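PDB 6HLX: AgaA from Rhizobium radiobacter, which binds the opine agropinic acid as the solute-binding protein of an ABC transporter, probably delivering it for import into the bacterium. Local coordinates for residues A96-E101 with L131-S136; G284-K289 with F449-Q454; D385-S390 with K419-V424; Q411-L416 with V437-E442. All coordinates share one frame; numbering follows the deposited sequence. Where two conformers were deposited one is given.

In the fold
Contact 1 closes first along the chain; the two segments of contact 2 are then 160 residues apart and enclose contacts 3 and 4, whose segments alternate. Contacts 3 and 4 both use helix 411-422, and their centres lie about 13 Å apart. Contact 2 joins the end of strand 446-451, part of a mixed sheet, to the 284-289 loop, which packs I287 and I285 on helix 426-443 of contact 4 and A286 on W388 of contact 3. Contacts 1 and 2 have centres about 23 Å apart, yet both approach agropinic acid: R452 binds it, and the side chain of F98 is about 6 Å away. The 284-289 loop thus links the helices of contacts 3 and 4 to the strand that leads into ligand-binding R452.

Contact 1. Residues A96-E101 with L131-S136; sequences ASFRNE and LALPES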
loop_
_atom_site.group_PDB
_atom_site.type_symbol
_atom_site.label_atom_id
_atom_site.label_comp_id
_atom_site.label_asym_id
_atom_site.label_seq_id
_atom_site.Cartn_x
_atom_site.Cartn_y
_atom_site.Cartn_z
ATOM N N ALA A 96 -10.139 9.821 -4.925
ATOM C CA ALA A 96 -8.718 9.619 -4.617
ATOM C C ALA A 96 -8.556 8.982 -3.252
ATOM O O ALA A 96 -9.071 9.506 -2.248
ATOM C CB ALA A 96 -7.968 10.939 -4.666
ATOM N N SER A 97 -7.820 7.858 -3.204
ATOM C CA SER A 97 -7.615 7.133 -1.945
ATOM C C SER A 97 -6.785 7.899 -0.907
ATOM O O SER A 97 -6.939 7.620 0.295
ATOM C CB SER A 97 -6.966 5.775 -2.214
ATOM O OG SER A 97 -7.764 5.028 -3.124
ATOM N N PHE A 98 -5.862 8.793 -1.365
ATOM C CA PHE A 98 -4.965 9.509 -0.461
ATOM C C PHE A 98 -5.269 10.983 -0.383
ATOM O O PHE A 98 -4.391 11.783 -0.040
ATOM C CB PHE A 98 -3.496 9.235 -0.815
ATOM C CG PHE A 98 -3.141 7.779 -0.602
ATOM C CD1 PHE A 98 -2.839 7.300 0.676
ATOM C CD2 PHE A 98 -3.151 6.880 -1.668
ATOM C CE1 PHE A 98 -2.537 5.949 0.883
ATOM C CE2 PHE A 98 -2.859 5.524 -1.463
ATOM C CZ PHE A 98 -2.573 5.064 -0.183
ATOM N N ARG A 99 -6.527 11.341 -0.651
ATOM C CA ARG A 99 -6.940 12.751 -0.565
ATOM C C ARG A 99 -6.617 13.342 0.840
ATOM O O ARG A 99 -6.151 14.475 0.935
ATOM C CB ARG A 99 -8.457 12.878 -0.841
ATOM C CG ARG A 99 -9.011 14.274 -0.523
ATOM C CD ARG A 99 -10.385 14.502 -1.102
ATOM N NE ARG A 99 -11.378 13.527 -0.634
ATOM C CZ ARG A 99 -12.163 13.692 0.435
ATOM N NH1 ARG A 99 -12.052 14.778 1.189
ATOM N NH2 ARG A 99 -13.070 12.774 0.749
ATOM N N ASN A 100 -6.865 12.586 1.913
ATOM C CA ASN A 100 -6.632 13.126 3.267
ATOM C C ASN A 100 -5.180 13.586 3.461
ATOM O O ASN A 100 -4.928 14.641 4.065
ATOM C CB ASN A 100 -6.963 12.076 4.332
ATOM C CG ASN A 100 -7.749 12.616 5.503
ATOM O OD1 ASN A 100 -8.634 13.462 5.345
ATOM N ND2 ASN A 100 -7.459 12.119 6.712
ATOM N N GLU A 101 -4.241 12.778 2.947
ATOM C CA GLU A 101 -2.800 13.003 3.133
ATOM C C GLU A 101 -2.262 14.131 2.275
ATOM O O GLU A 101 -1.296 14.791 2.668
ATOM C CB GLU A 101 -2.029 11.691 2.932
ATOM C CG GLU A 101 -2.402 10.618 3.961
ATOM C CD GLU A 101 -3.755 9.945 3.790
ATOM O OE1 GLU A 101 -4.306 9.417 4.781
ATOM O OE2 GLU A 101 -4.285 9.980 2.659
ATOM N N LEU A 131 3.994 12.599 -2.403
ATOM C CA LEU A 131 4.021 12.849 -3.845
ATOM C C LEU A 131 4.669 11.687 -4.613
ATOM O O LEU A 131 4.557 11.605 -5.849
ATOM C CB LEU A 131 4.697 14.203 -4.159
ATOM C CG LEU A 131 3.870 15.410 -3.707
ATOM C CD1 LEU A 131 4.712 16.669 -3.722
ATOM C CD2 LEU A 131 2.570 15.586 -4.605
ATOM N N ALA A 132 5.319 10.762 -3.866
ATOM C CA ALA A 132 5.918 9.563 -4.459
ATOM C C ALA A 132 4.898 8.415 -4.484
ATOM O O ALA A 132 5.222 7.346 -4.978
ATOM C CB ALA A 132 7.162 9.141 -3.677
ATOM N N LEU A 133 3.683 8.592 -3.932
ATOM C CA LEU A 133 2.718 7.477 -3.968
ATOM C C LEU A 133 2.448 7.046 -5.407
ATOM O O LEU A 133 2.329 7.913 -6.276
ATOM C CB LEU A 133 1.360 7.888 -3.353
ATOM C CG LEU A 133 1.297 8.024 -1.838
ATOM C CD1 LEU A 133 0.075 8.819 -1.463
ATOM C CD2 LEU A 133 1.252 6.640 -1.142
ATOM N N PRO A 134 2.145 5.751 -5.661
ATOM C CA PRO A 134 1.746 5.350 -7.032
ATOM C C PRO A 134 0.465 6.109 -7.446
ATOM O O PRO A 134 0.196 6.286 -8.640
ATOM C CB PRO A 134 1.436 3.852 -6.867
ATOM C CG PRO A 134 2.371 3.413 -5.684
ATOM C CD PRO A 134 2.223 4.588 -4.739
ATOM N N GLU A 135 -0.328 6.570 -6.441
ATOM C CA GLU A 135 -1.586 7.285 -6.719
ATOM C C GLU A 135 -1.373 8.792 -6.974
ATOM O O GLU A 135 -2.345 9.494 -7.307
ATOM C CB GLU A 135 -2.621 7.036 -5.575
ATOM C CG GLU A 135 -3.133 5.588 -5.525
ATOM C CD GLU A 135 -2.090 4.511 -5.241
ATOM O OE1 GLU A 135 -1.247 4.715 -4.337
ATOM O OE2 GLU A 135 -2.102 3.468 -5.938
ATOM N N SER A 136 -0.130 9.295 -6.792
ATOM C CA SER A 136 0.207 10.725 -6.985
ATOM C C SER A 136 0.903 10.978 -8.356
ATOM O O SER A 136 1.440 12.061 -8.611
ATOM C CB SER A 136 1.095 11.233 -5.839
ATOM O OG SER A 136 0.391 11.123 -4.608
#
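The F98 ring meets L133 over one face and E135 obliquely. On the apolar side, L133 CD1 lies 3.5 Å from F98 CG and makes a CH-pi contact, 3.9 Å from the ring centroid and 29° off the ring normal. The second methyl, CD2, sits above the centre of the same face, so the forked end of leucine suits a flat aromatic surface. CG of F98 is anti to the carbonyl carbon (chi1 -65°), which swings the ring toward the 131-136 loop. F98 itself is the N-cap residue of helix 99-102, in a type I turn from A96 to R99, and its side chain is about 6 Å from the bound agropinic acid, near the pocket; in the second segment, S136 N bonds to L133 O and folds the loop between helices 127-131 and 141-146. The polar neighbour is a carboxylate: E135 OE1 comes within 3.4 Å of F98 CE2, the carboxylate plane turned 39° from the ring. That buried charge is answered by salt bridges to K29 and R26 on helix 23-32, and R26 also touches F98.

Contact 2. Residues G284-K289 with F449-Q454; sequences GIAIPK and FMWREQ. With G9Z (agropinic acid), chain E; EDO (1,2-ethanediol), chain B.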
loop_
_atom_site.group_PDB
_atom_site.type_symbol
_atom_site.label_atom_id
_atom_site.label_comp_id
_atom_site.label_asym_id
_atom_site.label_seq_id
_atom_site.Cartn_x
_atom_site.Cartn_y
_atom_site.Cartn_z
ATOM N N GLY A 284 2.383 -4.934 20.026
ATOM C CA GLY A 284 2.156 -3.505 20.221
ATOM C C GLY A 284 1.767 -2.879 18.894
ATOM O O GLY A 284 0.987 -3.457 18.130
ATOM N N ILE A 285 2.312 -1.688 18.610
ATOM C CA ILE A 285 2.065 -1.004 17.340
ATOM C C ILE A 285 3.099 -1.531 16.343
ATOM O O ILE A 285 4.255 -1.777 16.706
ATOM C CB ILE A 285 2.141 0.551 17.480
ATOM C CG1 ILE A 285 1.294 1.088 18.677
ATOM C CG2 ILE A 285 1.725 1.242 16.164
ATOM C CD1 ILE A 285 -0.237 0.778 18.603
ATOM N N ALA A 286 2.682 -1.740 15.100
ATOM C CA ALA A 286 3.592 -2.255 14.075
ATOM C C ALA A 286 4.525 -1.170 13.513
ATOM O O ALA A 286 4.391 -0.764 12.355
ATOM C CB ALA A 286 2.826 -2.942 12.954
ATOM N N ILE A 287 5.484 -0.728 14.336
ATOM C CA ILE A 287 6.465 0.259 13.891
ATOM C C ILE A 287 7.775 -0.493 13.634
ATOM O O ILE A 287 8.315 -1.109 14.548
ATOM C CB ILE A 287 6.602 1.444 14.885
ATOM C CG1 ILE A 287 5.260 2.222 14.965
ATOM C CG2 ILE A 287 7.751 2.388 14.422
ATOM C CD1 ILE A 287 5.197 3.245 15.988
ATOM N N PRO A 288 8.318 -0.486 12.397
ATOM C CA PRO A 288 9.577 -1.216 12.182
ATOM C C PRO A 288 10.738 -0.555 12.903
ATOM O O PRO A 288 10.724 0.655 13.154
ATOM C CB PRO A 288 9.809 -1.129 10.662
ATOM C CG PRO A 288 8.486 -0.664 10.080
ATOM C CD PRO A 288 7.838 0.163 11.160
ATOM N N LYS A 289 11.777 -1.356 13.184
ATOM C CA LYS A 289 13.044 -0.870 13.722
ATOM C C LYS A 289 13.543 0.225 12.774
ATOM O O LYS A 289 13.426 0.069 11.556
ATOM C CB LYS A 289 14.080 -2.009 13.774
ATOM C CG LYS A 289 15.191 -1.737 14.786
ATOM C CD LYS A 289 16.237 -2.847 14.805
ATOM C CE LYS A 289 17.336 -2.602 15.821
ATOM N NZ LYS A 289 18.247 -1.494 15.421
ATOM N N PHE A 449 -1.025 -8.110 14.545
ATOM C CA PHE A 449 -0.718 -9.461 14.999
ATOM C C PHE A 449 0.633 -9.986 14.617
ATOM O O PHE A 449 1.219 -10.715 15.417
ATOM C CB PHE A 449 -1.790 -10.445 14.495
ATOM C CG PHE A 449 -3.161 -10.183 15.085
ATOM C CD1 PHE A 449 -3.323 -9.989 16.454
ATOM C CD2 PHE A 449 -4.284 -10.109 14.263
ATOM C CE1 PHE A 449 -4.599 -9.745 16.999
ATOM C CE2 PHE A 449 -5.553 -9.868 14.808
ATOM C CZ PHE A 449 -5.696 -9.680 16.165
ATOM N N MET A 450 1.123 -9.674 13.398
ATOM C CA MET A 450 2.393 -10.247 12.962
ATOM C C MET A 450 3.022 -9.499 11.805
ATOM O O MET A 450 2.307 -8.823 11.054
ATOM C CB MET A 450 2.173 -11.715 12.521
ATOM C CG MET A 450 1.226 -11.848 11.336
ATOM S SD MET A 450 1.128 -13.496 10.653
ATOM C CE MET A 450 2.696 -13.564 9.732
ATOM N N TRP A 451 4.342 -9.663 11.644
ATOM C CA TRP A 451 5.091 -9.148 10.490
ATOM C C TRP A 451 5.121 -10.355 9.551
ATOM O O TRP A 451 5.388 -11.491 10.003
ATOM C CB TRP A 451 6.548 -8.834 10.851
ATOM C CG TRP A 451 6.710 -7.662 11.753
ATOM C CD1 TRP A 451 7.100 -7.683 13.059
ATOM C CD2 TRP A 451 6.478 -6.282 11.420
ATOM N NE1 TRP A 451 7.157 -6.398 13.556
ATOM C CE2 TRP A 451 6.799 -5.518 12.566
ATOM C CE3 TRP A 451 6.098 -5.613 10.241
ATOM C CZ2 TRP A 451 6.685 -4.125 12.592
ATOM C CZ3 TRP A 451 6.020 -4.222 10.254
ATOM C CH2 TRP A 451 6.303 -3.495 11.424
ATOM N N ARG A 452 4.861 -10.145 8.268
ATOM C CA ARG A 452 4.882 -11.284 7.336
ATOM C C ARG A 452 5.988 -11.141 6.291
ATOM O O ARG A 452 6.438 -10.024 6.009
ATOM C CB ARG A 452 3.519 -11.445 6.624
ATOM C CG ARG A 452 3.211 -10.330 5.621
ATOM C CD ARG A 452 1.873 -10.530 4.916
ATOM N NE ARG A 452 1.880 -9.939 3.575
ATOM C CZ ARG A 452 0.880 -9.230 3.058
ATOM N NH1 ARG A 452 -0.217 -8.994 3.771
ATOM N NH2 ARG A 452 0.956 -8.775 1.816
ATOM N N GLU A 453 6.353 -12.256 5.649
ATOM C CA GLU A 453 7.273 -12.202 4.504
ATOM C C GLU A 453 6.438 -11.819 3.269
ATOM O O GLU A 453 5.270 -12.220 3.148
ATOM C CB GLU A 453 7.902 -13.575 4.245
ATOM C CG GLU A 453 8.862 -13.996 5.345
ATOM C CD GLU A 453 9.717 -15.190 4.980
ATOM O OE1 GLU A 453 10.490 -15.648 5.850
ATOM O OE2 GLU A 453 9.617 -15.673 3.827
ATOM N N GLN A 454 7.038 -11.063 2.352
ATOM C CA GLN A 454 6.385 -10.642 1.110
ATOM C C GLN A 454 7.420 -10.926 0.039
ATOM O O GLN A 454 8.427 -10.220 -0.064
ATOM C CB GLN A 454 6.011 -9.152 1.173
ATOM C CG GLN A 454 5.306 -8.655 -0.110
ATOM C CD GLN A 454 3.916 -9.243 -0.295
ATOM O OE1 GLN A 454 3.284 -9.708 0.651
ATOM N NE2 GLN A 454 3.407 -9.220 -1.517
HETATM O OAM G9Z E . -3.560 -5.737 -2.703
HETATM C CAB G9Z E . -3.588 -6.604 -1.819
HETATM C CAC G9Z E . -3.970 -7.938 -2.071
HETATM C CB G9Z E . -3.847 -8.686 -0.708
HETATM C CA G9Z E . -3.549 -7.601 0.314
HETATM C C G9Z E . -2.405 -7.937 1.105
HETATM O O G9Z E . -1.257 -7.662 0.660
HETATM N N G9Z E . -3.388 -6.359 -0.511
HETATM C CAG G9Z E . -2.941 -5.023 0.044
HETATM C CAH G9Z E . -4.115 -4.303 0.708
HETATM O OAP G9Z E . -4.518 -5.106 1.817
HETATM C CAI G9Z E . -3.750 -2.897 1.192
HETATM O OAQ G9Z E . -2.955 -2.239 0.173
HETATM C CAJ G9Z E . -5.023 -2.016 1.425
HETATM O OAR G9Z E . -4.626 -0.707 1.872
HETATM C CAK G9Z E . -6.102 -2.601 2.368
HETATM O OAT G9Z E . -7.311 -1.825 2.255
HETATM C CAL G9Z E . -5.626 -2.704 3.825
HETATM O OAS G9Z E . -6.624 -3.378 4.623
HETATM O OXT G9Z E . -2.600 -8.528 2.202
HETATM C C1 EDO B . 9.979 -5.002 10.937
HETATM O O1 EDO B . 10.046 -5.424 9.590
HETATM C C2 EDO B . 11.366 -4.484 11.366
HETATM O O2 EDO B . 11.314 -4.133 12.728
#
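An inverse gamma turn centred on A286 brings the 284-289 loop against the indole of W451, the last residue of strand 446-451, just ahead of the ligand-binding R452. The outer corner of the indole does the touching. A286 CB and P288 CG each stand 3.8 Å from W451 CH2, the proline crossing the indole at about a right angle, and small alanine lets the main chain come close: A286 O lies 3.5 Å from W451 CH2. With chi1 at -70°, W451 sets its indole beside the backbone N, and the ring end comes near the loop. A 1,2-ethanediol, probably from the crystallisation liquor, covers one ring face through C1 and accepts from K289 N through O2 at 2.9 Å.

One residue on, R452 uses two nitrogens on the carboxylate of agropinic acid, NH1 to OXT at 2.9 Å and NH2 to O at 2.7 Å. Q454 OE1 takes the other edge side-on, from NE and, at 2.8 Å, from NH2, which fixes the rotation of the guanidinium. Between loop and indole the contact is van der Waals packing, burying A286 O without a polar partner; the arginine's two hydrogen bonds to the carboxylate, its guanidinium held by a neutral amide, probably help select the acid.

Contact 3. Residues D385-S390 with K419-V424; sequences DADWLS and KGRATV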
loop_
_atom_site.group_PDB
_atom_site.type_symbol
_atom_site.label_atom_id
_atom_site.label_comp_id
_atom_site.label_asym_id
_atom_site.label_seq_id
_atom_site.Cartn_x
_atom_site.Cartn_y
_atom_site.Cartn_z
ATOM N N ASP A 385 8.457 7.737 5.807
ATOM C CA ASP A 385 8.638 8.749 6.844
ATOM C C ASP A 385 7.699 8.299 7.970
ATOM O O ASP A 385 6.659 7.666 7.696
ATOM C CB ASP A 385 8.228 10.156 6.351
ATOM C CG ASP A 385 8.344 11.194 7.464
ATOM O OD1 ASP A 385 9.478 11.612 7.772
ATOM O OD2 ASP A 385 7.311 11.516 8.081
ATOM N N ALA A 386 7.993 8.716 9.224
ATOM C CA ALA A 386 7.158 8.375 10.390
ATOM C C ALA A 386 5.693 8.786 10.188
ATOM O O ALA A 386 4.796 8.202 10.823
ATOM C CB ALA A 386 7.693 9.060 11.625
ATOM N N ASP A 387 5.440 9.809 9.336
ATOM C CA ASP A 387 4.067 10.269 9.087
ATOM C C ASP A 387 3.203 9.243 8.334
ATOM O O ASP A 387 2.014 9.500 8.107
ATOM C CB ASP A 387 4.012 11.649 8.411
ATOM C CG ASP A 387 2.616 12.256 8.439
ATOM O OD1 ASP A 387 2.021 12.328 9.541
ATOM O OD2 ASP A 387 2.093 12.585 7.353
ATOM N N TRP A 388 3.760 8.056 7.999
ATOM C CA TRP A 388 2.920 6.981 7.437
ATOM C C TRP A 388 1.764 6.719 8.429
ATOM O O TRP A 388 0.673 6.317 8.037
ATOM C CB TRP A 388 3.726 5.681 7.232
ATOM C CG TRP A 388 4.156 4.955 8.488
ATOM C CD1 TRP A 388 5.357 5.070 9.130
ATOM C CD2 TRP A 388 3.437 3.897 9.162
ATOM N NE1 TRP A 388 5.418 4.184 10.190
ATOM C CE2 TRP A 388 4.262 3.434 10.215
ATOM C CE3 TRP A 388 2.172 3.291 8.972
ATOM C CZ2 TRP A 388 3.879 2.366 11.059
ATOM C CZ3 TRP A 388 1.785 2.251 9.822
ATOM C CH2 TRP A 388 2.620 1.820 10.868
ATOM N N LEU A 389 2.009 6.983 9.728
ATOM C CA LEU A 389 1.008 6.803 10.782
ATOM C C LEU A 389 -0.267 7.616 10.565
ATOM O O LEU A 389 -1.341 7.168 10.985
ATOM C CB LEU A 389 1.631 7.124 12.153
ATOM C CG LEU A 389 2.738 6.144 12.593
ATOM C CD1 LEU A 389 3.618 6.756 13.724
ATOM C CD2 LEU A 389 2.121 4.783 13.017
ATOM N N SER A 390 -0.163 8.835 9.964
ATOM C CA SER A 390 -1.373 9.669 9.789
ATOM C C SER A 390 -2.405 8.965 8.919
ATOM O O SER A 390 -3.601 9.052 9.181
ATOM C CB SER A 390 -1.035 11.008 9.153
ATOM O OG SER A 390 -0.552 11.906 10.134
ATOM N N LYS A 419 1.731 17.850 15.008
ATOM C CA LYS A 419 3.003 18.369 15.529
ATOM C C LYS A 419 4.183 17.589 14.945
ATOM O O LYS A 419 5.192 18.195 14.567
ATOM C CB LYS A 419 3.030 18.323 17.072
ATOM C CG LYS A 419 4.165 19.153 17.662
ATOM C CD LYS A 419 4.179 19.115 19.189
ATOM C CE LYS A 419 5.346 19.907 19.757
ATOM N NZ LYS A 419 5.428 19.788 21.249
ATOM N N GLY A 420 4.031 16.262 14.832
ATOM C CA GLY A 420 5.077 15.398 14.292
ATOM C C GLY A 420 5.448 15.751 12.866
ATOM O O GLY A 420 6.626 15.746 12.511
ATOM N N ARG A 421 4.426 16.060 12.029
ATOM C CA ARG A 421 4.581 16.401 10.606
ATOM C C ARG A 421 5.149 17.802 10.391
ATOM O O ARG A 421 5.672 18.086 9.322
ATOM C CB ARG A 421 3.188 16.385 9.954
ATOM C CG ARG A 421 3.128 15.709 8.611
ATOM C CD ARG A 421 1.687 15.782 8.094
ATOM N NE ARG A 421 0.756 15.013 8.930
ATOM C CZ ARG A 421 -0.218 15.542 9.665
ATOM N NH1 ARG A 421 -0.417 16.858 9.671
ATOM N NH2 ARG A 421 -1.030 14.759 10.364
ATOM N N ALA A 422 4.994 18.692 11.379
ATOM C CA ALA A 422 5.420 20.093 11.297
ATOM C C ALA A 422 6.810 20.337 11.882
ATOM O O ALA A 422 7.384 21.412 11.688
ATOM C CB ALA A 422 4.401 20.980 12.005
ATOM N N THR A 423 7.329 19.357 12.613
ATOM C CA THR A 423 8.611 19.460 13.297
ATOM C C THR A 423 9.671 18.898 12.399
ATOM O O THR A 423 9.573 17.757 11.965
ATOM C CB THR A 423 8.517 18.763 14.667
ATOM O OG1 THR A 423 7.492 19.407 15.417
ATOM C CG2 THR A 423 9.828 18.822 15.442
ATOM N N VAL A 424 10.678 19.723 12.073
ATOM C CA VAL A 424 11.725 19.299 11.159
ATOM C C VAL A 424 12.774 18.475 11.900
ATOM O O VAL A 424 13.119 17.407 11.417
ATOM C CB VAL A 424 12.320 20.470 10.330
ATOM C CG1 VAL A 424 13.281 19.944 9.254
ATOM C CG2 VAL A 424 11.204 21.313 9.686
#
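R421 offers one edge of its guanidinium to two side chains, D387 and S390. NE makes a weak hydrogen bond, within a salt bridge, to D387 OD1 at 3.0 Å; NH2 makes a straight one to S390 OG at 2.9 Å and 174°, the hydroxyl lying in the guanidinium plane. The carboxylate is turned 66° from that plane, so the pair is not the coplanar two-pronged kind. A bend at chi3 of R421 (-65°) turns the guanidinium toward both partners.

Serine suits its place because its hydroxyl works both ways: S390 OG accepts from the arginine and donates to D387 OD1 at 2.7 Å, on the syn side. D387 OD1 thus receives two bonds, which should help to steady a buried charge. In the next shell D418 forms a salt bridge with R421 NH1, so the arginine is held from its own helix as well. D385 OD2 accepts from D387 N at 2.8 Å and pairs with R429, fixing the backbone from which D387 reaches out.

The bond from D387 N to the D385 carboxylate closes an Asx turn and caps the type I turn that leads into helix 388-393; the arginine ties this capped start to the last turn of helix 411-422.

Contact 4. Residues Q411-L416 with V437-E442; sequences QQINDL and VDRALE. With ACT (acetate ion), chain J.
Helices 411-422 and 426-443 follow each other as an antiparallel helical hairpin, their local axes 10.0 Å apart at 151° and the CA atoms of I413 and R439 6.9 Å from each other. R439 lies across the groove between them. Its CG is anti to the backbone N, and an unusual chi2 of 111° bends the chain over the neighbouring helix. There the aliphatic part packs on isoleucine, R439 CG meeting I413 CG1 at 3.5 Å, while I413 CD1 reaches the backbone of A440, where a small side chain leaves room for the approach.

Further out, the amide of Q412 stacks on the guanidinium. The two planes are only 18° apart, with NE2 over the centre of the R439 group and OE1 3.4 Å from R439 CD. A flat, neutral amide suits this place, since it can lie over the guanidinium face and leave the N-H edge of the arginine for acids. D410 forms a salt bridge with NE and also accepts from I413 N; E442, one turn on in the same helix, forms a longer salt bridge through OE2 to R439 NH2 at 3.4 Å; and an acetate, probably from the crystallisation liquor, accepts a nearly straight bond through O from R439 NH2 at 3.1 Å.

One arginine therefore serves both halves of the interface, its methylenes packing against the buried isoleucine and its charge probably balanced by D410, just ahead of helix 411-422, and by E442 near the end of helix 426-443, on the side open to solvent.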
loop_
_atom_site.group_PDB
_atom_site.type_symbol
_atom_site.label_atom_id
_atom_site.label_comp_id
_atom_site.label_asym_id
_atom_site.label_seq_id
_atom_site.Cartn_x
_atom_site.Cartn_y
_atom_site.Cartn_z
ATOM N N GLN A 411 -8.772 13.633 19.169
ATOM C CA GLN A 411 -8.086 14.919 19.101
ATOM C C GLN A 411 -6.644 14.847 19.577
ATOM O O GLN A 411 -5.785 15.461 18.941
ATOM C CB GLN A 411 -8.877 16.044 19.817
ATOM C CG GLN A 411 -8.558 17.476 19.300
ATOM C CD GLN A 411 -8.386 17.658 17.790
ATOM O OE1 GLN A 411 -9.063 17.046 16.944
ATOM N NE2 GLN A 411 -7.459 18.521 17.412
ATOM N N GLN A 412 -6.356 14.109 20.673
ATOM C CA GLN A 412 -4.960 14.037 21.156
ATOM C C GLN A 412 -4.050 13.423 20.097
ATOM O O GLN A 412 -2.948 13.935 19.859
ATOM C CB GLN A 412 -4.856 13.261 22.469
ATOM C CG GLN A 412 -5.366 14.045 23.672
ATOM C CD GLN A 412 -5.285 13.204 24.924
ATOM O OE1 GLN A 412 -4.269 12.556 25.202
ATOM N NE2 GLN A 412 -6.364 13.173 25.691
ATOM N N ILE A 413 -4.521 12.351 19.437
ATOM C CA ILE A 413 -3.754 11.698 18.366
ATOM C C ILE A 413 -3.564 12.674 17.201
ATOM O O ILE A 413 -2.448 12.800 16.703
ATOM C CB ILE A 413 -4.424 10.355 17.931
ATOM C CG1 ILE A 413 -4.072 9.244 18.937
ATOM C CG2 ILE A 413 -3.984 9.941 16.508
ATOM C CD1 ILE A 413 -4.778 7.903 18.731
ATOM N N ASN A 414 -4.638 13.388 16.785
ATOM C CA ASN A 414 -4.546 14.345 15.670
ATOM C C ASN A 414 -3.496 15.416 15.947
ATOM O O ASN A 414 -2.681 15.725 15.076
ATOM C CB ASN A 414 -5.893 15.010 15.391
ATOM C CG ASN A 414 -6.972 14.089 14.877
ATOM O OD1 ASN A 414 -8.169 14.423 14.938
ATOM N ND2 ASN A 414 -6.598 12.935 14.367
ATOM N N ASP A 415 -3.537 15.978 17.167
ATOM C CA ASP A 415 -2.620 17.044 17.584
ATOM C C ASP A 415 -1.179 16.579 17.560
ATOM O O ASP A 415 -0.319 17.297 17.045
ATOM C CB ASP A 415 -3.018 17.586 18.968
ATOM C CG ASP A 415 -4.312 18.369 18.939
ATOM O OD1 ASP A 415 -4.737 18.775 17.832
ATOM O OD2 ASP A 415 -4.881 18.618 20.026
ATOM N N LEU A 416 -0.924 15.355 18.040
ATOM C CA LEU A 416 0.424 14.787 18.046
ATOM C C LEU A 416 0.895 14.524 16.618
ATOM O O LEU A 416 2.032 14.866 16.279
ATOM C CB LEU A 416 0.491 13.493 18.873
ATOM C CG LEU A 416 0.457 13.685 20.398
ATOM C CD1 LEU A 416 0.134 12.371 21.092
ATOM C CD2 LEU A 416 1.776 14.299 20.928
ATOM N N VAL A 437 2.599 6.906 20.375
ATOM C CA VAL A 437 2.547 5.439 20.533
ATOM C C VAL A 437 1.770 5.043 21.815
ATOM O O VAL A 437 0.935 4.140 21.772
ATOM C CB VAL A 437 3.953 4.815 20.460
ATOM C CG1 VAL A 437 3.956 3.427 21.077
ATOM C CG2 VAL A 437 4.450 4.754 19.013
ATOM N N ASP A 438 2.010 5.750 22.933
ATOM C CA ASP A 438 1.277 5.481 24.190
ATOM C C ASP A 438 -0.236 5.613 23.971
ATOM O O ASP A 438 -0.999 4.743 24.404
ATOM C CB ASP A 438 1.723 6.478 25.267
ATOM C CG ASP A 438 3.160 6.292 25.734
ATOM O OD1 ASP A 438 3.796 5.291 25.330
ATOM O OD2 ASP A 438 3.636 7.129 26.532
ATOM N N ARG A 439 -0.664 6.696 23.292
ATOM C CA ARG A 439 -2.093 6.924 23.038
ATOM C C ARG A 439 -2.647 5.915 22.016
ATOM O O ARG A 439 -3.790 5.469 22.153
ATOM C CB ARG A 439 -2.350 8.367 22.588
ATOM C CG ARG A 439 -3.835 8.660 22.419
ATOM C CD ARG A 439 -4.331 9.614 23.452
ATOM N NE ARG A 439 -5.768 9.866 23.330
ATOM C CZ ARG A 439 -6.634 9.691 24.322
ATOM N NH1 ARG A 439 -7.917 9.978 24.148
ATOM N NH2 ARG A 439 -6.223 9.228 25.497
ATOM N N ALA A 440 -1.834 5.541 21.011
ATOM C CA ALA A 440 -2.229 4.546 20.001
ATOM C C ALA A 440 -2.481 3.181 20.672
ATOM O O ALA A 440 -3.366 2.444 20.255
ATOM C CB ALA A 440 -1.134 4.410 18.956
ATOM N N LEU A 441 -1.670 2.819 21.666
ATOM C CA LEU A 441 -1.855 1.536 22.367
ATOM C C LEU A 441 -3.082 1.602 23.276
ATOM O O LEU A 441 -3.902 0.679 23.291
ATOM C CB LEU A 441 -0.611 1.224 23.215
ATOM C CG LEU A 441 0.621 0.796 22.426
ATOM C CD1 LEU A 441 1.892 0.898 23.301
ATOM C CD2 LEU A 441 0.441 -0.635 21.882
ATOM N N GLU A 442 -3.211 2.700 24.032
ATOM C CA GLU A 442 -4.337 2.895 24.937
ATOM C C GLU A 442 -5.693 2.754 24.222
ATOM O O GLU A 442 -6.576 2.021 24.699
ATOM C CB GLU A 442 -4.226 4.273 25.606
ATOM C CG GLU A 442 -5.390 4.563 26.533
ATOM C CD GLU A 442 -5.404 5.956 27.136
ATOM O OE1 GLU A 442 -6.382 6.273 27.850
ATOM O OE2 GLU A 442 -4.448 6.729 26.893
HETATM C C ACT J . -9.363 9.456 27.231
HETATM O O ACT J . -8.402 8.786 27.706
HETATM O OXT ACT J . -10.328 8.976 26.586
HETATM C CH3 ACT J . -9.355 10.989 27.454
#